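Local coordinates for nucleoporin NUP82 (PDB 5CWW), which probably serves as a structural component of the nuclear pore complex and a docking partner for transport factors, this chain being its N-terminal beta-propeller part, at residues 115-120 / 129-134; 135-140 / 173-178; 179-184 / 287-292; 291-296 / 354-359. All coordinates share one frame; numbering follows the deposited sequence.

Contact 1: residues 115-120 / 129-134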
loop_
_atom_site.group_PDB
_atom_site.type_symbol
_atom_site.label_atom_id
_atom_site.label_comp_id
_atom_site.label_asym_id
_atom_site.label_seq_id
_atom_site.Cartn_x
_atom_site.Cartn_y
_atom_site.Cartn_z
ATOM N N ASP B 115 -19.687 -4.909 -10.877
ATOM C CA ASP B 115 -19.854 -3.593 -10.269
ATOM C C ASP B 115 -18.980 -2.574 -10.989
ATOM O O ASP B 115 -18.089 -2.944 -11.751
ATOM C CB ASP B 115 -19.501 -3.644 -8.779
ATOM C CG ASP B 115 -20.191 -2.556 -7.974
ATOM O OD1 ASP B 115 -20.608 -1.539 -8.568
ATOM O OD2 ASP B 115 -20.313 -2.718 -6.742
ATOM N N ASP B 116 -19.241 -1.292 -10.744
ATOM C CA ASP B 116 -18.505 -0.215 -11.398
ATOM C C ASP B 116 -17.003 -0.350 -11.181
ATOM O O ASP B 116 -16.546 -0.586 -10.062
ATOM C CB ASP B 116 -18.979 1.146 -10.884
ATOM C CG ASP B 116 -20.416 1.445 -11.259
ATOM O OD1 ASP B 116 -20.842 1.047 -12.365
ATOM O OD2 ASP B 116 -21.120 2.079 -10.447
ATOM N N ILE B 117 -16.241 -0.205 -12.260
ATOM C CA ILE B 117 -14.789 -0.254 -12.175
ATOM C C ILE B 117 -14.274 0.929 -11.361
ATOM O O ILE B 117 -14.746 2.055 -11.515
ATOM C CB ILE B 117 -14.146 -0.248 -13.575
ATOM C CG1 ILE B 117 -14.583 -1.492 -14.354
ATOM C CG2 ILE B 117 -12.622 -0.196 -13.475
ATOM C CD1 ILE B 117 -14.196 -1.480 -15.817
ATOM N N ARG B 118 -13.293 0.663 -10.504
ATOM C CA ARG B 118 -12.729 1.681 -9.625
ATOM C C ARG B 118 -11.312 2.048 -10.042
ATOM O O ARG B 118 -10.920 3.214 -9.967
ATOM C CB ARG B 118 -12.734 1.195 -8.175
ATOM C CG ARG B 118 -14.122 1.025 -7.578
ATOM C CD ARG B 118 -14.753 2.365 -7.244
ATOM N NE ARG B 118 -16.088 2.213 -6.672
ATOM C CZ ARG B 118 -16.331 1.938 -5.393
ATOM N NH1 ARG B 118 -15.331 1.779 -4.537
ATOM N NH2 ARG B 118 -17.581 1.823 -4.969
ATOM N N GLN B 119 -10.547 1.051 -10.479
ATOM C CA GLN B 119 -9.144 1.262 -10.819
ATOM C C GLN B 119 -8.707 0.460 -12.040
ATOM O O GLN B 119 -9.104 -0.695 -12.218
ATOM C CB GLN B 119 -8.244 0.888 -9.637
ATOM C CG GLN B 119 -8.615 1.537 -8.315
ATOM C CD GLN B 119 -7.526 1.372 -7.271
ATOM O OE1 GLN B 119 -6.355 1.657 -7.527
ATOM N NE2 GLN B 119 -7.905 0.896 -6.089
ATOM N N LEU B 120 -7.886 1.096 -12.871
ATOM C CA LEU B 120 -7.182 0.432 -13.962
ATOM C C LEU B 120 -5.685 0.606 -13.744
ATOM O O LEU B 120 -5.212 1.734 -13.595
ATOM C CB LEU B 120 -7.587 1.010 -15.318
ATOM C CG LEU B 120 -9.075 0.995 -15.664
ATOM C CD1 LEU B 120 -9.312 1.717 -16.985
ATOM C CD2 LEU B 120 -9.598 -0.429 -15.727
ATOM N N LEU B 129 -3.557 -5.593 -18.165
ATOM C CA LEU B 129 -4.255 -4.507 -17.485
ATOM C C LEU B 129 -5.068 -5.045 -16.310
ATOM O O LEU B 129 -5.980 -5.856 -16.493
ATOM C CB LEU B 129 -5.171 -3.761 -18.456
ATOM C CG LEU B 129 -5.948 -2.574 -17.882
ATOM C CD1 LEU B 129 -5.005 -1.428 -17.530
ATOM C CD2 LEU B 129 -7.018 -2.110 -18.855
ATOM N N ALA B 130 -4.731 -4.593 -15.107
ATOM C CA ALA B 130 -5.468 -4.972 -13.908
ATOM C C ALA B 130 -6.732 -4.128 -13.793
ATOM O O ALA B 130 -6.676 -2.902 -13.900
ATOM C CB ALA B 130 -4.600 -4.810 -12.671
ATOM N N VAL B 131 -7.866 -4.792 -13.580
ATOM C CA VAL B 131 -9.171 -4.137 -13.542
ATOM C C VAL B 131 -9.855 -4.389 -12.203
ATOM O O VAL B 131 -10.250 -5.517 -11.900
ATOM C CB VAL B 131 -10.087 -4.635 -14.679
ATOM C CG1 VAL B 131 -11.418 -3.891 -14.664
ATOM C CG2 VAL B 131 -9.400 -4.465 -16.025
ATOM N N LEU B 132 -9.992 -3.332 -11.410
ATOM C CA LEU B 132 -10.491 -3.442 -10.043
ATOM C C LEU B 132 -11.870 -2.828 -9.853
ATOM O O LEU B 132 -12.134 -1.706 -10.287
ATOM C CB LEU B 132 -9.523 -2.774 -9.067
ATOM C CG LEU B 132 -8.266 -3.541 -8.661
ATOM C CD1 LEU B 132 -7.325 -3.737 -9.838
ATOM C CD2 LEU B 132 -7.566 -2.809 -7.523
ATOM N N THR B 133 -12.746 -3.589 -9.210
ATOM C CA THR B 133 -13.954 -3.045 -8.613
ATOM C C THR B 133 -13.600 -2.764 -7.158
ATOM O O THR B 133 -12.421 -2.709 -6.809
ATOM C CB THR B 133 -15.148 -4.010 -8.714
ATOM O OG1 THR B 133 -14.851 -5.219 -8.006
ATOM C CG2 THR B 133 -15.446 -4.339 -10.168
ATOM N N SER B 134 -14.603 -2.599 -6.306
ATOM C CA SER B 134 -14.339 -2.401 -4.887
ATOM C C SER B 134 -13.713 -3.647 -4.257
ATOM O O SER B 134 -12.872 -3.538 -3.363
ATOM C CB SER B 134 -15.628 -2.028 -4.152
ATOM O OG SER B 134 -16.647 -2.984 -4.388
HETATM O O HOH W 1 -17.376 -1.263 -7.260
#
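The carbonyl oxygen of Leu132 is gripped by two consecutive backbone N-H groups. Arg118 N lies 2.6 Å from Leu132 O on a nearly straight bond (172° at the hydrogen), within the carbonyl plane, while Gln119 N reaches Leu132 O at 3.2 Å and stands tilted from that plane. Arg118 and Gln119 thus both face Leu132, a classic beta bulge where the hairpin of strands 119-122 and 128-132 begins to pair. Leu132 N is bonded back to Gln119 O at 2.9 Å, which completes the pair, and the next pair, Leu120 with Val131, is a non-hydrogen-bonded one. Leu120 and Val131 run alongside each other in one direction, Leu120 CD2 being 4.1 Å from Val131 CG2. Ile117, its CG1 turned beside the backbone N (chi1 -62°), carries CD1 to 3.9 Å from Val131 CG1; Ile64 of strand 63-68 packs against all three residues. Replacing Ile117 with an alanine would probably open a gap between Val131 and Ile64. On the other face Gln119 CB meets Leu132 CB at 3.9 Å, and Gln119 NE2 goes on to Val176 O. At the loop end, Ser134 CB approaches one face of the Arg118 guanidinium, near NH1, and a water links Asp116 O to Ser134 N. The backbone therefore supplies the direct hydrogen bonds across the contact, leaving buried side chains to pack or, like Gln119, to reach the next sheet.

Contact 2: residues 135-140 / 173-178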
loop_
_atom_site.group_PDB
_atom_site.type_symbol
_atom_site.label_atom_id
_atom_site.label_comp_id
_atom_site.label_asym_id
_atom_site.label_seq_id
_atom_site.Cartn_x
_atom_site.Cartn_y
_atom_site.Cartn_z
ATOM N N HIS B 135 -14.112 -4.824 -4.739
ATOM C CA HIS B 135 -13.695 -6.090 -4.134
ATOM C C HIS B 135 -13.045 -7.074 -5.111
ATOM O O HIS B 135 -12.277 -7.940 -4.691
ATOM C CB HIS B 135 -14.893 -6.774 -3.475
ATOM C CG HIS B 135 -15.348 -6.111 -2.212
ATOM N ND1 HIS B 135 -16.004 -4.899 -2.198
ATOM C CD2 HIS B 135 -15.238 -6.494 -0.918
ATOM C CE1 HIS B 135 -16.280 -4.565 -0.951
ATOM N NE2 HIS B 135 -15.826 -5.516 -0.154
ATOM N N THR B 136 -13.354 -6.948 -6.398
ATOM C CA THR B 136 -12.915 -7.933 -7.386
ATOM C C THR B 136 -11.743 -7.437 -8.225
ATOM O O THR B 136 -11.514 -6.232 -8.344
ATOM C CB THR B 136 -14.067 -8.328 -8.337
ATOM O OG1 THR B 136 -14.441 -7.201 -9.143
ATOM C CG2 THR B 136 -15.276 -8.812 -7.545
ATOM N N VAL B 137 -11.003 -8.384 -8.795
ATOM C CA VAL B 137 -9.857 -8.074 -9.641
ATOM C C VAL B 137 -9.867 -8.957 -10.886
ATOM O O VAL B 137 -9.867 -10.185 -10.786
ATOM C CB VAL B 137 -8.521 -8.274 -8.894
ATOM C CG1 VAL B 137 -7.343 -7.874 -9.778
ATOM C CG2 VAL B 137 -8.502 -7.473 -7.601
ATOM N N HIS B 138 -9.884 -8.320 -12.054
ATOM C CA HIS B 138 -9.749 -9.026 -13.323
ATOM C C HIS B 138 -8.480 -8.580 -14.041
ATOM O O HIS B 138 -8.084 -7.420 -13.948
ATOM C CB HIS B 138 -10.961 -8.783 -14.219
ATOM C CG HIS B 138 -12.215 -9.437 -13.732
ATOM N ND1 HIS B 138 -12.983 -8.912 -12.714
ATOM C CD2 HIS B 138 -12.838 -10.573 -14.126
ATOM C CE1 HIS B 138 -14.025 -9.696 -12.503
ATOM N NE2 HIS B 138 -13.960 -10.711 -13.346
ATOM N N ILE B 139 -7.852 -9.511 -14.753
ATOM C CA ILE B 139 -6.688 -9.205 -15.574
ATOM C C ILE B 139 -7.076 -9.280 -17.041
ATOM O O ILE B 139 -7.463 -10.340 -17.537
ATOM C CB ILE B 139 -5.522 -10.173 -15.306
ATOM C CG1 ILE B 139 -5.194 -10.225 -13.811
ATOM C CG2 ILE B 139 -4.294 -9.773 -16.125
ATOM C CD1 ILE B 139 -4.815 -8.892 -13.207
ATOM N N CYS B 140 -6.975 -8.148 -17.730
ATOM C CA CYS B 140 -7.288 -8.089 -19.148
ATOM C C CYS B 140 -6.030 -8.266 -19.982
ATOM O O CYS B 140 -5.072 -7.504 -19.849
ATOM C CB CYS B 140 -7.962 -6.764 -19.501
ATOM S SG CYS B 140 -8.408 -6.616 -21.254
ATOM N N SER B 173 -12.623 -9.062 2.260
ATOM C CA SER B 173 -12.122 -7.699 2.404
ATOM C C SER B 173 -11.930 -7.019 1.051
ATOM O O SER B 173 -11.464 -7.636 0.093
ATOM C CB SER B 173 -10.803 -7.699 3.178
ATOM O OG SER B 173 -10.342 -6.377 3.398
ATOM N N ALA B 174 -12.290 -5.742 0.986
ATOM C CA ALA B 174 -12.163 -4.961 -0.244
ATOM C C ALA B 174 -10.714 -4.811 -0.699
ATOM O O ALA B 174 -9.797 -4.767 0.121
ATOM C CB ALA B 174 -12.788 -3.589 -0.047
ATOM N N VAL B 175 -10.519 -4.728 -2.013
ATOM C CA VAL B 175 -9.194 -4.511 -2.584
ATOM C C VAL B 175 -8.902 -3.013 -2.647
ATOM O O VAL B 175 -9.727 -2.222 -3.107
ATOM C CB VAL B 175 -9.058 -5.148 -3.991
ATOM C CG1 VAL B 175 -10.067 -4.559 -4.976
ATOM C CG2 VAL B 175 -7.632 -4.995 -4.508
ATOM N N VAL B 176 -7.716 -2.637 -2.186
ATOM C CA VAL B 176 -7.341 -1.236 -2.043
ATOM C C VAL B 176 -6.293 -0.823 -3.067
ATOM O O VAL B 176 -6.390 0.246 -3.673
ATOM C CB VAL B 176 -6.812 -0.968 -0.621
ATOM C CG1 VAL B 176 -6.222 0.413 -0.507
ATOM C CG2 VAL B 176 -7.935 -1.144 0.392
ATOM N N SER B 177 -5.291 -1.672 -3.259
ATOM C CA SER B 177 -4.231 -1.389 -4.213
ATOM C C SER B 177 -3.868 -2.618 -5.024
ATOM O O SER B 177 -3.892 -3.746 -4.523
ATOM C CB SER B 177 -2.984 -0.865 -3.497
ATOM O OG SER B 177 -3.284 0.286 -2.732
ATOM N N ALA B 178 -3.543 -2.375 -6.287
ATOM C CA ALA B 178 -2.952 -3.375 -7.154
ATOM C C ALA B 178 -1.766 -2.738 -7.851
ATOM O O ALA B 178 -1.931 -1.784 -8.614
ATOM C CB ALA B 178 -3.964 -3.889 -8.164
HETATM O O HOH W 2 -10.730 -8.196 -2.462
#
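Ala174 CB sits over one face of the His135 imidazole, 3.7 Å from the ring centroid and only 16° off its normal, a CH-pi contact displaced toward the NE2-CE1 rim. Ala174 CA lies over the same ring beside CD2, 3.5 Å from His135 CD2, which makes the ring a flat lid on the backbone here. Its chi1 of -72° sets CG beside the backbone N and swings the ring across to Ala174. With an alanine at His135 the ring is gone, and the Ala174 methyl would probably be left without its cover. A water lies 2.7 Å from both His135 O and Ser173 O, between the two loops and to one side of the ring. Deeper in, Val137 and Val175 cross at about a right angle, Val137 CG2 4.1 Å from Val175 CG2. Leu132 of strand 128-132 packs against both valines, so the contact lies where the sheet holding strand 137-141 meets strand 175-180, an edge strand of the next four-stranded sheet.

Contact 3: residues 179-184 / 287-292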
loop_
_atom_site.group_PDB
_atom_site.type_symbol
_atom_site.label_atom_id
_atom_site.label_comp_id
_atom_site.label_asym_id
_atom_site.label_seq_id
_atom_site.Cartn_x
_atom_site.Cartn_y
_atom_site.Cartn_z
ATOM N N VAL B 179 -0.572 -3.247 -7.571
ATOM C CA VAL B 179 0.648 -2.693 -8.142
ATOM C C VAL B 179 1.536 -3.812 -8.654
ATOM O O VAL B 179 1.715 -4.833 -7.993
ATOM C CB VAL B 179 1.426 -1.839 -7.114
ATOM C CG1 VAL B 179 0.650 -0.572 -6.785
ATOM C CG2 VAL B 179 1.711 -2.636 -5.844
ATOM N N TRP B 180 2.077 -3.619 -9.850
ATOM C CA TRP B 180 2.923 -4.623 -10.474
ATOM C C TRP B 180 4.314 -4.547 -9.860
ATOM O O TRP B 180 4.818 -3.459 -9.584
ATOM C CB TRP B 180 2.974 -4.413 -11.990
ATOM C CG TRP B 180 1.620 -4.536 -12.636
ATOM C CD1 TRP B 180 0.701 -3.539 -12.815
ATOM C CD2 TRP B 180 1.027 -5.727 -13.171
ATOM N NE1 TRP B 180 -0.423 -4.036 -13.433
ATOM C CE2 TRP B 180 -0.248 -5.375 -13.662
ATOM C CE3 TRP B 180 1.450 -7.054 -13.285
ATOM C CZ2 TRP B 180 -1.099 -6.304 -14.259
ATOM C CZ3 TRP B 180 0.601 -7.976 -13.877
ATOM C CH2 TRP B 180 -0.658 -7.595 -14.356
ATOM N N HIS B 181 4.932 -5.701 -9.632
ATOM C CA HIS B 181 6.245 -5.720 -9.000
ATOM C C HIS B 181 7.309 -5.221 -9.982
ATOM O O HIS B 181 7.390 -5.718 -11.102
ATOM C CB HIS B 181 6.598 -7.122 -8.506
ATOM C CG HIS B 181 7.659 -7.131 -7.450
ATOM N ND1 HIS B 181 8.956 -6.736 -7.697
ATOM C CD2 HIS B 181 7.611 -7.462 -6.139
ATOM C CE1 HIS B 181 9.664 -6.835 -6.586
ATOM N NE2 HIS B 181 8.872 -7.276 -5.627
ATOM N N PRO B 182 8.122 -4.229 -9.571
ATOM C CA PRO B 182 9.148 -3.664 -10.459
ATOM C C PRO B 182 10.126 -4.702 -11.010
ATOM O O PRO B 182 10.730 -4.477 -12.058
ATOM C CB PRO B 182 9.890 -2.671 -9.555
ATOM C CG PRO B 182 8.943 -2.340 -8.476
ATOM C CD PRO B 182 8.094 -3.549 -8.264
ATOM N N LEU B 183 10.281 -5.816 -10.301
ATOM C CA LEU B 183 11.275 -6.826 -10.650
ATOM C C LEU B 183 10.627 -8.128 -11.115
ATOM O O LEU B 183 11.305 -9.142 -11.272
ATOM C CB LEU B 183 12.184 -7.101 -9.451
ATOM C CG LEU B 183 12.861 -5.875 -8.835
ATOM C CD1 LEU B 183 13.711 -6.286 -7.641
ATOM C CD2 LEU B 183 13.698 -5.130 -9.862
ATOM N N GLY B 184 9.318 -8.096 -11.335
ATOM C CA GLY B 184 8.594 -9.273 -11.780
ATOM C C GLY B 184 9.003 -9.705 -13.174
ATOM O O GLY B 184 9.161 -8.872 -14.063
ATOM N N LEU B 287 10.621 -7.643 -0.379
ATOM C CA LEU B 287 9.454 -8.377 -0.855
ATOM C C LEU B 287 9.651 -8.767 -2.315
ATOM O O LEU B 287 9.651 -7.906 -3.197
ATOM C CB LEU B 287 8.184 -7.539 -0.695
ATOM C CG LEU B 287 6.880 -8.223 -1.113
ATOM C CD1 LEU B 287 6.570 -9.410 -0.208
ATOM C CD2 LEU B 287 5.729 -7.230 -1.108
ATOM N N LEU B 288 9.819 -10.063 -2.559
ATOM C CA LEU B 288 10.067 -10.574 -3.903
ATOM C C LEU B 288 9.109 -11.706 -4.261
ATOM O O LEU B 288 8.717 -12.490 -3.394
ATOM C CB LEU B 288 11.511 -11.069 -4.025
ATOM C CG LEU B 288 12.616 -10.012 -4.096
ATOM C CD1 LEU B 288 13.977 -10.677 -3.966
ATOM C CD2 LEU B 288 12.537 -9.227 -5.395
ATOM N N PRO B 289 8.725 -11.802 -5.543
ATOM C CA PRO B 289 8.041 -13.022 -5.981
ATOM C C PRO B 289 9.014 -14.199 -6.019
ATOM O O PRO B 289 10.207 -13.997 -5.791
ATOM C CB PRO B 289 7.528 -12.663 -7.382
ATOM C CG PRO B 289 8.350 -11.508 -7.818
ATOM C CD PRO B 289 8.740 -10.766 -6.589
ATOM N N GLN B 290 8.513 -15.402 -6.289
ATOM C CA GLN B 290 9.355 -16.598 -6.305
ATOM C C GLN B 290 10.509 -16.454 -7.285
ATOM O O GLN B 290 11.598 -16.983 -7.060
ATOM C CB GLN B 290 8.529 -17.834 -6.667
ATOM C CG GLN B 290 7.494 -18.204 -5.627
ATOM C CD GLN B 290 6.759 -19.487 -5.962
ATOM O OE1 GLN B 290 6.622 -20.373 -5.117
ATOM N NE2 GLN B 290 6.275 -19.590 -7.193
ATOM N N ARG B 291 10.257 -15.739 -8.375
ATOM C CA ARG B 291 11.273 -15.480 -9.387
ATOM C C ARG B 291 11.262 -13.999 -9.737
ATOM O O ARG B 291 10.201 -13.379 -9.776
ATOM C CB ARG B 291 11.022 -16.337 -10.628
ATOM C CG ARG B 291 11.496 -17.775 -10.485
ATOM C CD ARG B 291 10.964 -18.655 -11.604
ATOM N NE ARG B 291 9.649 -19.208 -11.284
ATOM C CZ ARG B 291 9.446 -20.346 -10.624
ATOM N NH1 ARG B 291 10.471 -21.074 -10.199
ATOM N NH2 ARG B 291 8.210 -20.759 -10.385
ATOM N N TRP B 292 12.439 -13.435 -9.988
ATOM C CA TRP B 292 12.563 -11.994 -10.194
ATOM C C TRP B 292 13.685 -11.643 -11.169
ATOM O O TRP B 292 14.625 -12.415 -11.362
ATOM C CB TRP B 292 12.793 -11.289 -8.852
ATOM C CG TRP B 292 13.983 -11.793 -8.084
ATOM C CD1 TRP B 292 14.155 -13.041 -7.558
ATOM C CD2 TRP B 292 15.162 -11.052 -7.744
ATOM N NE1 TRP B 292 15.368 -13.124 -6.919
ATOM C CE2 TRP B 292 16.006 -11.916 -7.019
ATOM C CE3 TRP B 292 15.587 -9.742 -7.985
ATOM C CZ2 TRP B 292 17.248 -11.514 -6.534
ATOM C CZ3 TRP B 292 16.821 -9.344 -7.503
ATOM C CH2 TRP B 292 17.636 -10.227 -6.786
#
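One face of the His181 imidazole is covered by Pro289 CD, 3.7 Å from the ring centroid and 19° off the normal, a CH-pi contact; the ring of Phe259 also meets it, the planes inclined at about 50°. Both ring nitrogens are used in the ring plane. His181 NE2 donates to Leu287 O at 2.6 Å, nearly straight at 173°, and on the other side Leu183 N donates to His181 ND1 at 3.1 Å. With one nitrogen giving and the other receiving, the ring is fixed in rotation and is consistent with a neutral imidazole protonated at NE2. CG lies anti to the backbone N, which carries the ring across to the 287-292 segment. The Trp292 indole has Leu288 CD1 over the centre of one face. Leu183 CD1 touches both residues, 3.9 Å from Leu288 CD2 and equally far from Trp292 CE3. Ala189 of strand 189-194 adds to the packing by touching both His181 and Pro289. His181 to Gly184 form a type I beta turn, closed by Gly184 N to His181 O. It belongs to the link between strands 175-180 and 189-194 of one propeller blade, and the contact packs that link against the chain leaving strand 281-284 of the next blade.

Contact 4: residues 291-296 / 354-359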
loop_
_atom_site.group_PDB
_atom_site.type_symbol
_atom_site.label_atom_id
_atom_site.label_comp_id
_atom_site.label_asym_id
_atom_site.label_seq_id
_atom_site.Cartn_x
_atom_site.Cartn_y
_atom_site.Cartn_z
ATOM N N ARG B 291 10.257 -15.739 -8.375
ATOM C CA ARG B 291 11.273 -15.480 -9.387
ATOM C C ARG B 291 11.262 -13.999 -9.737
ATOM O O ARG B 291 10.201 -13.379 -9.776
ATOM C CB ARG B 291 11.022 -16.337 -10.628
ATOM C CG ARG B 291 11.496 -17.775 -10.485
ATOM C CD ARG B 291 10.964 -18.655 -11.604
ATOM N NE ARG B 291 9.649 -19.208 -11.284
ATOM C CZ ARG B 291 9.446 -20.346 -10.624
ATOM N NH1 ARG B 291 10.471 -21.074 -10.199
ATOM N NH2 ARG B 291 8.210 -20.759 -10.385
ATOM N N TRP B 292 12.439 -13.435 -9.988
ATOM C CA TRP B 292 12.563 -11.994 -10.194
ATOM C C TRP B 292 13.685 -11.643 -11.169
ATOM O O TRP B 292 14.625 -12.415 -11.362
ATOM C CB TRP B 292 12.793 -11.289 -8.852
ATOM C CG TRP B 292 13.983 -11.793 -8.084
ATOM C CD1 TRP B 292 14.155 -13.041 -7.558
ATOM C CD2 TRP B 292 15.162 -11.052 -7.744
ATOM N NE1 TRP B 292 15.368 -13.124 -6.919
ATOM C CE2 TRP B 292 16.006 -11.916 -7.019
ATOM C CE3 TRP B 292 15.587 -9.742 -7.985
ATOM C CZ2 TRP B 292 17.248 -11.514 -6.534
ATOM C CZ3 TRP B 292 16.821 -9.344 -7.503
ATOM C CH2 TRP B 292 17.636 -10.227 -6.786
ATOM N N THR B 293 13.562 -10.469 -11.781
ATOM C CA THR B 293 14.507 -9.989 -12.785
ATOM C C THR B 293 15.075 -8.635 -12.365
ATOM O O THR B 293 14.367 -7.631 -12.411
ATOM C CB THR B 293 13.841 -9.849 -14.164
ATOM O OG1 THR B 293 13.380 -11.131 -14.604
ATOM C CG2 THR B 293 14.820 -9.283 -15.192
ATOM N N PRO B 294 16.350 -8.600 -11.947
ATOM C CA PRO B 294 16.971 -7.324 -11.584
ATOM C C PRO B 294 17.677 -6.660 -12.761
ATOM O O PRO B 294 18.145 -7.361 -13.657
ATOM C CB PRO B 294 17.982 -7.732 -10.516
ATOM C CG PRO B 294 18.421 -9.094 -10.949
ATOM C CD PRO B 294 17.224 -9.741 -11.617
ATOM N N PRO B 295 17.756 -5.322 -12.763
ATOM C CA PRO B 295 18.617 -4.690 -13.766
ATOM C C PRO B 295 20.082 -4.981 -13.449
ATOM O O PRO B 295 20.393 -5.264 -12.293
ATOM C CB PRO B 295 18.287 -3.202 -13.634
ATOM C CG PRO B 295 17.799 -3.046 -12.237
ATOM C CD PRO B 295 17.094 -4.331 -11.898
ATOM N N PRO B 296 20.965 -4.916 -14.457
ATOM C CA PRO B 296 22.358 -5.371 -14.340
ATOM C C PRO B 296 23.102 -4.832 -13.117
ATOM O O PRO B 296 24.037 -5.477 -12.641
ATOM C CB PRO B 296 23.003 -4.844 -15.625
ATOM C CG PRO B 296 21.884 -4.712 -16.586
ATOM C CD PRO B 296 20.690 -4.323 -15.777
ATOM N N ILE B 354 16.952 -11.996 -20.685
ATOM C CA ILE B 354 17.396 -11.368 -19.452
ATOM C C ILE B 354 17.486 -12.358 -18.296
ATOM O O ILE B 354 16.798 -13.379 -18.269
ATOM C CB ILE B 354 16.418 -10.226 -19.059
ATOM C CG1 ILE B 354 17.020 -9.303 -17.996
ATOM C CG2 ILE B 354 15.068 -10.796 -18.600
ATOM C CD1 ILE B 354 18.192 -8.482 -18.486
ATOM N N GLU B 355 18.356 -12.030 -17.347
ATOM C CA GLU B 355 18.628 -12.868 -16.188
ATOM C C GLU B 355 17.424 -13.012 -15.266
ATOM O O GLU B 355 16.743 -12.034 -14.958
ATOM C CB GLU B 355 19.810 -12.294 -15.404
ATOM C CG GLU B 355 21.114 -12.264 -16.186
ATOM C CD GLU B 355 22.281 -11.760 -15.359
ATOM O OE1 GLU B 355 22.045 -11.210 -14.261
ATOM O OE2 GLU B 355 23.438 -11.914 -15.807
ATOM N N VAL B 356 17.176 -14.242 -14.825
ATOM C CA VAL B 356 16.081 -14.536 -13.912
ATOM C C VAL B 356 16.608 -15.298 -12.705
ATOM O O VAL B 356 17.193 -16.373 -12.842
ATOM C CB VAL B 356 14.973 -15.363 -14.593
ATOM C CG1 VAL B 356 13.827 -15.633 -13.623
ATOM C CG2 VAL B 356 14.462 -14.644 -15.834
ATOM N N TYR B 357 16.391 -14.729 -11.524
ATOM C CA TYR B 357 16.798 -15.347 -10.270
ATOM C C TYR B 357 15.580 -15.839 -9.502
ATOM O O TYR B 357 14.459 -15.404 -9.759
ATOM C CB TYR B 357 17.584 -14.361 -9.403
ATOM C CG TYR B 357 18.869 -13.860 -10.022
ATOM C CD1 TYR B 357 18.859 -12.832 -10.955
ATOM C CD2 TYR B 357 20.093 -14.403 -9.658
ATOM C CE1 TYR B 357 20.033 -12.368 -11.517
ATOM C CE2 TYR B 357 21.273 -13.944 -10.214
ATOM C CZ TYR B 357 21.237 -12.925 -11.141
ATOM O OH TYR B 357 22.407 -12.466 -11.699
ATOM N N THR B 358 15.809 -16.749 -8.561
ATOM C CA THR B 358 14.762 -17.189 -7.650
ATOM C C THR B 358 14.924 -16.459 -6.326
ATOM O O THR B 358 16.018 -16.004 -5.990
ATOM C CB THR B 358 14.803 -18.708 -7.406
ATOM O OG1 THR B 358 15.900 -19.029 -6.541
ATOM C CG2 THR B 358 14.950 -19.462 -8.720
ATOM N N ARG B 359 13.831 -16.331 -5.584
ATOM C CA ARG B 359 13.877 -15.663 -4.293
ATOM C C ARG B 359 14.701 -16.491 -3.313
ATOM O O ARG B 359 14.512 -17.703 -3.225
ATOM C CB ARG B 359 12.473 -15.454 -3.732
ATOM C CG ARG B 359 12.436 -14.632 -2.453
ATOM C CD ARG B 359 11.294 -15.064 -1.555
ATOM N NE ARG B 359 9.989 -14.831 -2.169
ATOM C CZ ARG B 359 9.133 -15.779 -2.542
ATOM N NH1 ARG B 359 9.417 -17.065 -2.383
ATOM N NH2 ARG B 359 7.977 -15.433 -3.087
#
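Arg291 faces Thr358 as the non-hydrogen-bonded pair of a short antiparallel ladder. Its CA-H makes a bent contact with Tyr357 O, Arg291 CA lying 3.2 Å from that oxygen, and the aliphatic start of its side chain rests near Val356 CG1 and Thr358 CG2. Trp292 pairs next with Tyr357 through two backbone bonds: Trp292 N to Tyr357 O at 2.8 Å, and Tyr357 N to Trp292 O at 2.9 Å. Its indole, with CG between the backbone N and the carbonyl carbon (chi1 56°), lies across the partner strand. There Trp292 NE1 donates to Thr358 O at 3.1 Å, arriving above the carbonyl plane, while Tyr357 CB stands over the five-membered ring, 3.9 Å from its centroid. Strands 291-292 and 354-358, with 343-345 beyond, form a small antiparallel sheet within an excursion from the propeller that also carries helices 298-315 and 321-338. Ile337 of the second helix touches both aromatic side chains. Thr293 follows, its CG2 anti to the backbone N and 3.6 Å from Ile354 CG1, while Thr293 OG1 makes a weak hydrogen bond to Glu355 O. The Pro294 and Tyr357 side chains cross nearly perpendicularly, Pro294 CD 3.6 Å from Tyr357 CD1, and Ile299 of helix 298-315 packs on both. The far end of that ring is held by Tyr357 OH, which donates to Glu355 OE1 at 2.9 Å from above the carboxylate plane.

In the fold
Going from the N terminus, contact 1 closes the short hairpin loop between 115-120 and 129-134. Contact 2 follows directly and closes a longer loop onto 173-178, in the next sheet; it touches contact 1 through the pairing of strands 128-132 and 137-141. Contact 3 starts further along strand 175-180 and spans about a hundred residues to 287-292. None nests in another; contacts 1 to 3 run in series and contact 4 begins on Arg291 and Trp292, where contact 3 ends. Contact 1 pairs strands within one blade, while contact 2 packs that blade on the next. Contact 3 ties the start of the helical excursion to the turn after strand 175-180, and contact 4, its centre 9 Å away, closes the excursion on itself.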